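Local coordinates for protein 3-phytase (Klebsiella pneumoniae, PDB 2WNH) that probably hydrolyses phytate (myo-inositol hexakisphosphate), releasing the phosphate at its 3-position, at residues Thr213-Trp218 with Gln343-Leu348; Pro308-Gly313 with Pro359-Glu364. The protein carries 3 engineered substitutions. All blocks are in the same frame, centred on the assembly; numbering follows the deposited sequence.

Interaction 1 of 2, residues Thr213-Trp218 with Gln343-Leu348; sequences TLRLGW and QGLDDL
W218 meets the first turn of the helix beginning at L345 with the edge of its indole. D346 OD1 lies near the ring plane, 3.1 Å from W218 NE1, but the N-H...O angle of 133° makes this a weak hydrogen bond. OD1 sits at the edge between W218 NE1 and CZ2, just as close to CZ2, and the carboxylate plane is turned 40° from the ring. Beside it along the same edge lies the backbone O of L345, 3.6 Å from W218 NE1. Apolar contact completes the shell: L345 CB rests 3.9 Å from W218 CD1, while L345 CD2 reaches R215 CG at 4.0 Å, each pair of side chains crossing at about a right angle.

The R215 chain bends at chi2 (-95°) and again at chi3, leaving CG against L345 while the guanidinium turns to N314 and to a salt bridge with E212. R349 makes a cation-pi contact with the W218 ring and hydrogen-bonds to W218 O through NH1. The contact thus joins the C-terminal part of helix 204-219 to the start of helix 345-349, which two residues separate from strand 334-342, with I238, T239 and A235 of helix 235-239 packed against both.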
loop_
_atom_site.group_PDB
_atom_site.type_symbol
_atom_site.label_atom_id
_atom_site.label_comp_id
_atom_site.label_asym_id
_atom_site.label_seq_id
_atom_site.Cartn_x
_atom_site.Cartn_y
_atom_site.Cartn_z
ATOM N N THR B 213 35.668 -8.874 14.160
ATOM C CA THR B 213 35.744 -8.688 12.699
ATOM C C THR B 213 35.136 -9.881 11.931
ATOM O O THR B 213 34.400 -9.690 10.945
ATOM C CB THR B 213 37.200 -8.428 12.245
ATOM O OG1 THR B 213 37.731 -7.297 12.959
ATOM C CG2 THR B 213 37.271 -8.176 10.735
ATOM N N LEU B 214 35.446 -11.095 12.378
ATOM C CA LEU B 214 34.875 -12.291 11.755
ATOM C C LEU B 214 33.365 -12.348 11.969
ATOM O O LEU B 214 32.621 -12.640 11.033
ATOM C CB LEU B 214 35.573 -13.559 12.266
ATOM C CG LEU B 214 37.074 -13.617 11.929
ATOM C CD1 LEU B 214 37.676 -14.813 12.636
ATOM C CD2 LEU B 214 37.344 -13.710 10.431
ATOM N N ARG B 215 32.919 -12.061 13.198
ATOM C CA ARG B 215 31.487 -12.041 13.501
ATOM C C ARG B 215 30.753 -11.017 12.644
ATOM O O ARG B 215 29.662 -11.291 12.121
ATOM C CB ARG B 215 31.247 -11.723 14.984
ATOM C CG ARG B 215 29.750 -11.563 15.335
ATOM C CD ARG B 215 29.320 -10.075 15.283
ATOM N NE ARG B 215 29.696 -9.415 16.537
ATOM C CZ ARG B 215 29.084 -9.631 17.697
ATOM N NH1 ARG B 215 28.052 -10.459 17.769
ATOM N NH2 ARG B 215 29.508 -9.024 18.800
ATOM N N LEU B 216 31.337 -9.825 12.533
ATOM C CA LEU B 216 30.765 -8.759 11.685
ATOM C C LEU B 216 30.765 -9.146 10.200
ATOM O O LEU B 216 29.741 -8.976 9.524
ATOM C CB LEU B 216 31.488 -7.414 11.914
ATOM C CG LEU B 216 31.210 -6.750 13.273
ATOM C CD1 LEU B 216 32.217 -5.643 13.537
ATOM C CD2 LEU B 216 29.772 -6.244 13.376
ATOM N N GLY B 217 31.872 -9.706 9.697
ATOM C CA GLY B 217 31.905 -10.221 8.302
ATOM C C GLY B 217 30.887 -11.322 7.978
ATOM O O GLY B 217 30.335 -11.339 6.854
ATOM N N TRP B 218 30.660 -12.241 8.933
ATOM C CA TRP B 218 29.590 -13.251 8.832
ATOM C C TRP B 218 28.241 -12.547 8.714
ATOM O O TRP B 218 27.436 -12.815 7.811
ATOM C CB TRP B 218 29.553 -14.210 10.044
ATOM C CG TRP B 218 28.468 -15.268 9.859
ATOM C CD1 TRP B 218 27.179 -15.237 10.338
ATOM C CD2 TRP B 218 28.574 -16.459 9.066
ATOM N NE1 TRP B 218 26.487 -16.352 9.904
ATOM C CE2 TRP B 218 27.325 -17.124 9.136
ATOM C CE3 TRP B 218 29.621 -17.049 8.331
ATOM C CZ2 TRP B 218 27.082 -18.344 8.473
ATOM C CZ3 TRP B 218 29.375 -18.272 7.668
ATOM C CH2 TRP B 218 28.115 -18.900 7.752
ATOM N N GLN B 343 19.318 -10.015 16.926
ATOM C CA GLN B 343 19.068 -11.080 15.964
ATOM C C GLN B 343 20.205 -12.081 16.002
ATOM O O GLN B 343 21.354 -11.711 16.260
ATOM C CB GLN B 343 18.954 -10.511 14.559
ATOM C CG GLN B 343 17.664 -9.734 14.341
ATOM C CD GLN B 343 17.335 -9.613 12.858
ATOM O OE1 GLN B 343 16.516 -10.386 12.302
ATOM N NE2 GLN B 343 17.964 -8.660 12.207
ATOM N N GLY B 344 19.882 -13.324 15.683
ATOM C CA GLY B 344 20.899 -14.395 15.517
ATOM C C GLY B 344 21.828 -14.192 14.318
ATOM O O GLY B 344 21.564 -13.380 13.426
ATOM N N LEU B 345 22.942 -14.936 14.312
ATOM C CA LEU B 345 23.971 -14.777 13.290
ATOM C C LEU B 345 23.450 -15.025 11.870
ATOM O O LEU B 345 23.752 -14.253 10.951
ATOM C CB LEU B 345 25.131 -15.743 13.574
ATOM C CG LEU B 345 26.025 -15.328 14.735
ATOM C CD1 LEU B 345 26.780 -16.564 15.232
ATOM C CD2 LEU B 345 26.982 -14.226 14.329
ATOM N N ASP B 346 22.700 -16.103 11.683
ATOM C CA ASP B 346 22.214 -16.388 10.326
ATOM C C ASP B 346 21.102 -15.423 9.905
ATOM O O ASP B 346 21.018 -15.061 8.733
ATOM C CB ASP B 346 21.819 -17.863 10.139
ATOM C CG ASP B 346 23.034 -18.763 9.878
ATOM O OD1 ASP B 346 24.094 -18.253 9.408
ATOM O OD2 ASP B 346 22.921 -19.966 10.162
ATOM N N ASP B 347 20.282 -14.985 10.859
ATOM C CA ASP B 347 19.213 -14.007 10.571
ATOM C C ASP B 347 19.804 -12.679 10.079
ATOM O O ASP B 347 19.265 -12.061 9.144
ATOM C CB ASP B 347 18.295 -13.824 11.790
ATOM C CG ASP B 347 17.232 -14.944 11.897
ATOM O OD1 ASP B 347 17.153 -15.831 11.007
ATOM O OD2 ASP B 347 16.463 -14.931 12.861
ATOM N N LEU B 348 20.920 -12.256 10.681
ATOM C CA LEU B 348 21.617 -11.038 10.241
ATOM C C LEU B 348 22.201 -11.257 8.853
ATOM O O LEU B 348 22.013 -10.431 7.974
ATOM C CB LEU B 348 22.737 -10.663 11.219
ATOM C CG LEU B 348 22.217 -10.100 12.534
ATOM C CD1 LEU B 348 23.364 -10.078 13.562
ATOM C CD2 LEU B 348 21.599 -8.701 12.390
#

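Interaction 2 of 2, residues Pro308-Gly313 with Pro359-Glu364; sequences PGYSRG and PMLRQE
L361 reaches toward the loop P308-G313 with CG anti to its carbonyl carbon (chi1 -56°) and CD1 anti to CA, so that CD1 extends to the loop and CD2 branches to the side. Y310 adopts the same kind of first torsion (chi1 -68°), and its ring presents an edge to the leucine. L361 CD1 comes to that edge, near the ring plane and 4.1 Å from Y310 CE2, the two side chains crossing at about a right angle. The same methyl also rests 3.6 Å from the backbone O of P308. The other branch, L361 CD2, touches the proline ring of P308 at CG, 4.2 Å away. No hydrogen bond links the two segments.

The loop supplies this surface by turning sharply: P308 and G309 have the backbone angles of the two central residues of a type II turn, with G309 at the positive phi of 83°. The Y310 hydroxyl is hydrogen-bonded to the carbonyl of Q343, which fixes the far end of the ring. On the strand, side chains alternate, so L361 faces the loop while R362 points away and packs on R337 and Y339.

The side chain of H358, a magnesium-binding residue in another structure of this protein but without the ion here, lies about 8 Å from that of L361. Strand 361-364 pairs antiparallel with strand 334-342, through L361 with A342 and Q363 with F340, in the mixed sheet of the alpha/beta domain of the histidine acid phosphatase fold, and the loop between helix 291-301 and strand 320-328 packs on it.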
loop_
_atom_site.group_PDB
_atom_site.type_symbol
_atom_site.label_atom_id
_atom_site.label_comp_id
_atom_site.label_asym_id
_atom_site.label_seq_id
_atom_site.Cartn_x
_atom_site.Cartn_y
_atom_site.Cartn_z
ATOM N N PRO B 308 20.808 -17.627 22.261
ATOM C CA PRO B 308 21.149 -18.732 21.341
ATOM C C PRO B 308 22.158 -18.335 20.277
ATOM O O PRO B 308 21.984 -17.320 19.588
ATOM C CB PRO B 308 19.800 -19.073 20.697
ATOM C CG PRO B 308 18.797 -18.688 21.722
ATOM C CD PRO B 308 19.344 -17.486 22.426
ATOM N N GLY B 309 23.231 -19.118 20.164
ATOM C CA GLY B 309 24.271 -18.897 19.165
ATOM C C GLY B 309 25.334 -17.873 19.538
ATOM O O GLY B 309 26.249 -17.617 18.757
ATOM N N TYR B 310 25.201 -17.277 20.723
ATOM C CA TYR B 310 26.140 -16.275 21.205
ATOM C C TYR B 310 26.729 -16.708 22.546
ATOM O O TYR B 310 26.108 -17.466 23.281
ATOM C CB TYR B 310 25.436 -14.921 21.377
ATOM C CG TYR B 310 25.011 -14.282 20.067
ATOM C CD1 TYR B 310 25.969 -13.835 19.150
ATOM C CD2 TYR B 310 23.655 -14.147 19.735
ATOM C CE1 TYR B 310 25.595 -13.233 17.957
ATOM C CE2 TYR B 310 23.265 -13.539 18.544
ATOM C CZ TYR B 310 24.243 -13.096 17.655
ATOM O OH TYR B 310 23.895 -12.497 16.465
ATOM N N SER B 311 27.926 -16.224 22.850
ATOM C CA SER B 311 28.484 -16.445 24.178
ATOM C C SER B 311 27.911 -15.431 25.186
ATOM O O SER B 311 27.215 -14.469 24.798
ATOM C CB SER B 311 30.009 -16.427 24.140
ATOM O OG SER B 311 30.448 -15.180 23.670
ATOM N N ARG B 312 28.194 -15.658 26.470
ATOM C CA ARG B 312 27.681 -14.824 27.566
ATOM C C ARG B 312 27.975 -13.355 27.341
ATOM O O ARG B 312 29.123 -12.972 27.083
ATOM C CB ARG B 312 28.289 -15.258 28.915
ATOM C CG ARG B 312 27.868 -14.373 30.102
ATOM C CD ARG B 312 28.367 -14.944 31.448
ATOM N NE ARG B 312 29.790 -15.292 31.387
ATOM C CZ ARG B 312 30.797 -14.425 31.446
ATOM N NH1 ARG B 312 30.575 -13.120 31.586
ATOM N NH2 ARG B 312 32.049 -14.873 31.363
ATOM N N GLY B 313 26.922 -12.536 27.432
ATOM C CA GLY B 313 27.056 -11.094 27.366
ATOM C C GLY B 313 27.310 -10.466 26.016
ATOM O O GLY B 313 27.471 -9.234 25.942
ATOM N N PRO B 359 11.574 -14.643 15.446
ATOM C CA PRO B 359 11.478 -13.527 16.366
ATOM C C PRO B 359 12.867 -13.088 16.838
ATOM O O PRO B 359 13.843 -13.857 16.744
ATOM C CB PRO B 359 10.654 -14.103 17.529
ATOM C CG PRO B 359 10.976 -15.525 17.538
ATOM C CD PRO B 359 11.177 -15.912 16.088
ATOM N N MET B 360 12.950 -11.847 17.300
ATOM C CA MET B 360 14.156 -11.377 17.977
ATOM C C MET B 360 14.496 -12.347 19.101
ATOM O O MET B 360 13.600 -12.883 19.765
ATOM C CB MET B 360 13.936 -9.989 18.583
ATOM C CG MET B 360 13.667 -8.910 17.572
ATOM S SD MET B 360 15.159 -8.498 16.627
ATOM C CE MET B 360 16.160 -7.631 17.827
ATOM N N LEU B 361 15.791 -12.561 19.305
ATOM C CA LEU B 361 16.286 -13.225 20.502
ATOM C C LEU B 361 16.203 -12.239 21.659
ATOM O O LEU B 361 16.570 -11.082 21.493
ATOM C CB LEU B 361 17.727 -13.659 20.293
ATOM C CG LEU B 361 17.951 -14.552 19.063
ATOM C CD1 LEU B 361 19.448 -14.861 18.896
ATOM C CD2 LEU B 361 17.112 -15.834 19.118
ATOM N N ARG B 362 15.725 -12.680 22.823
ATOM C CA ARG B 362 15.532 -11.756 23.924
ATOM C C ARG B 362 15.779 -12.416 25.277
ATOM O O ARG B 362 15.443 -13.604 25.467
ATOM C CB ARG B 362 14.089 -11.215 23.875
ATOM C CG ARG B 362 13.840 -10.010 24.755
ATOM C CD ARG B 362 12.425 -9.427 24.556
ATOM N NE ARG B 362 11.971 -9.482 23.167
ATOM C CZ ARG B 362 11.061 -10.343 22.709
ATOM N NH1 ARG B 362 10.485 -11.214 23.529
ATOM N NH2 ARG B 362 10.721 -10.320 21.430
ATOM N N GLN B 363 16.359 -11.655 26.209
ATOM C CA GLN B 363 16.439 -12.099 27.595
ATOM C C GLN B 363 16.023 -10.977 28.533
ATOM O O GLN B 363 16.481 -9.840 28.422
ATOM C CB GLN B 363 17.844 -12.601 27.949
ATOM C CG GLN B 363 17.892 -13.193 29.356
ATOM C CD GLN B 363 19.158 -14.000 29.618
ATOM O OE1 GLN B 363 19.789 -14.548 28.688
ATOM N NE2 GLN B 363 19.529 -14.094 30.894
ATOM N N GLU B 364 15.123 -11.301 29.449
ATOM C CA GLU B 364 14.656 -10.293 30.383
ATOM C C GLU B 364 15.387 -10.372 31.717
ATOM O O GLU B 364 15.708 -11.465 32.186
ATOM C CB GLU B 364 13.154 -10.510 30.635
ATOM C CG GLU B 364 12.275 -10.453 29.396
ATOM C CD GLU B 364 10.823 -10.711 29.754
ATOM O OE1 GLU B 364 10.501 -11.872 30.193
ATOM O OE2 GLU B 364 10.013 -9.758 29.616
#

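Interaction 1 is the more buried and joins two helices; interaction 2 is partly buried, sets a loop against a strand and reaches the surface at P308. Their chemistry follows: a weak polar bond accompanies the apolar packing in the first, whereas the second is wholly van der Waals. They nevertheless share one patch of the fold. Segment 343-348 lies between strand 334-342 and strand 361-364 in the chain, and the centres of the two contacts are about 13 Å apart. Beyond the bond of its hydroxyl to the segment 343-348, Y310 packs on L345 and L348, and L361 CD1 lies 3.6 Å from G344 N, so the helix start is touched from both interactions.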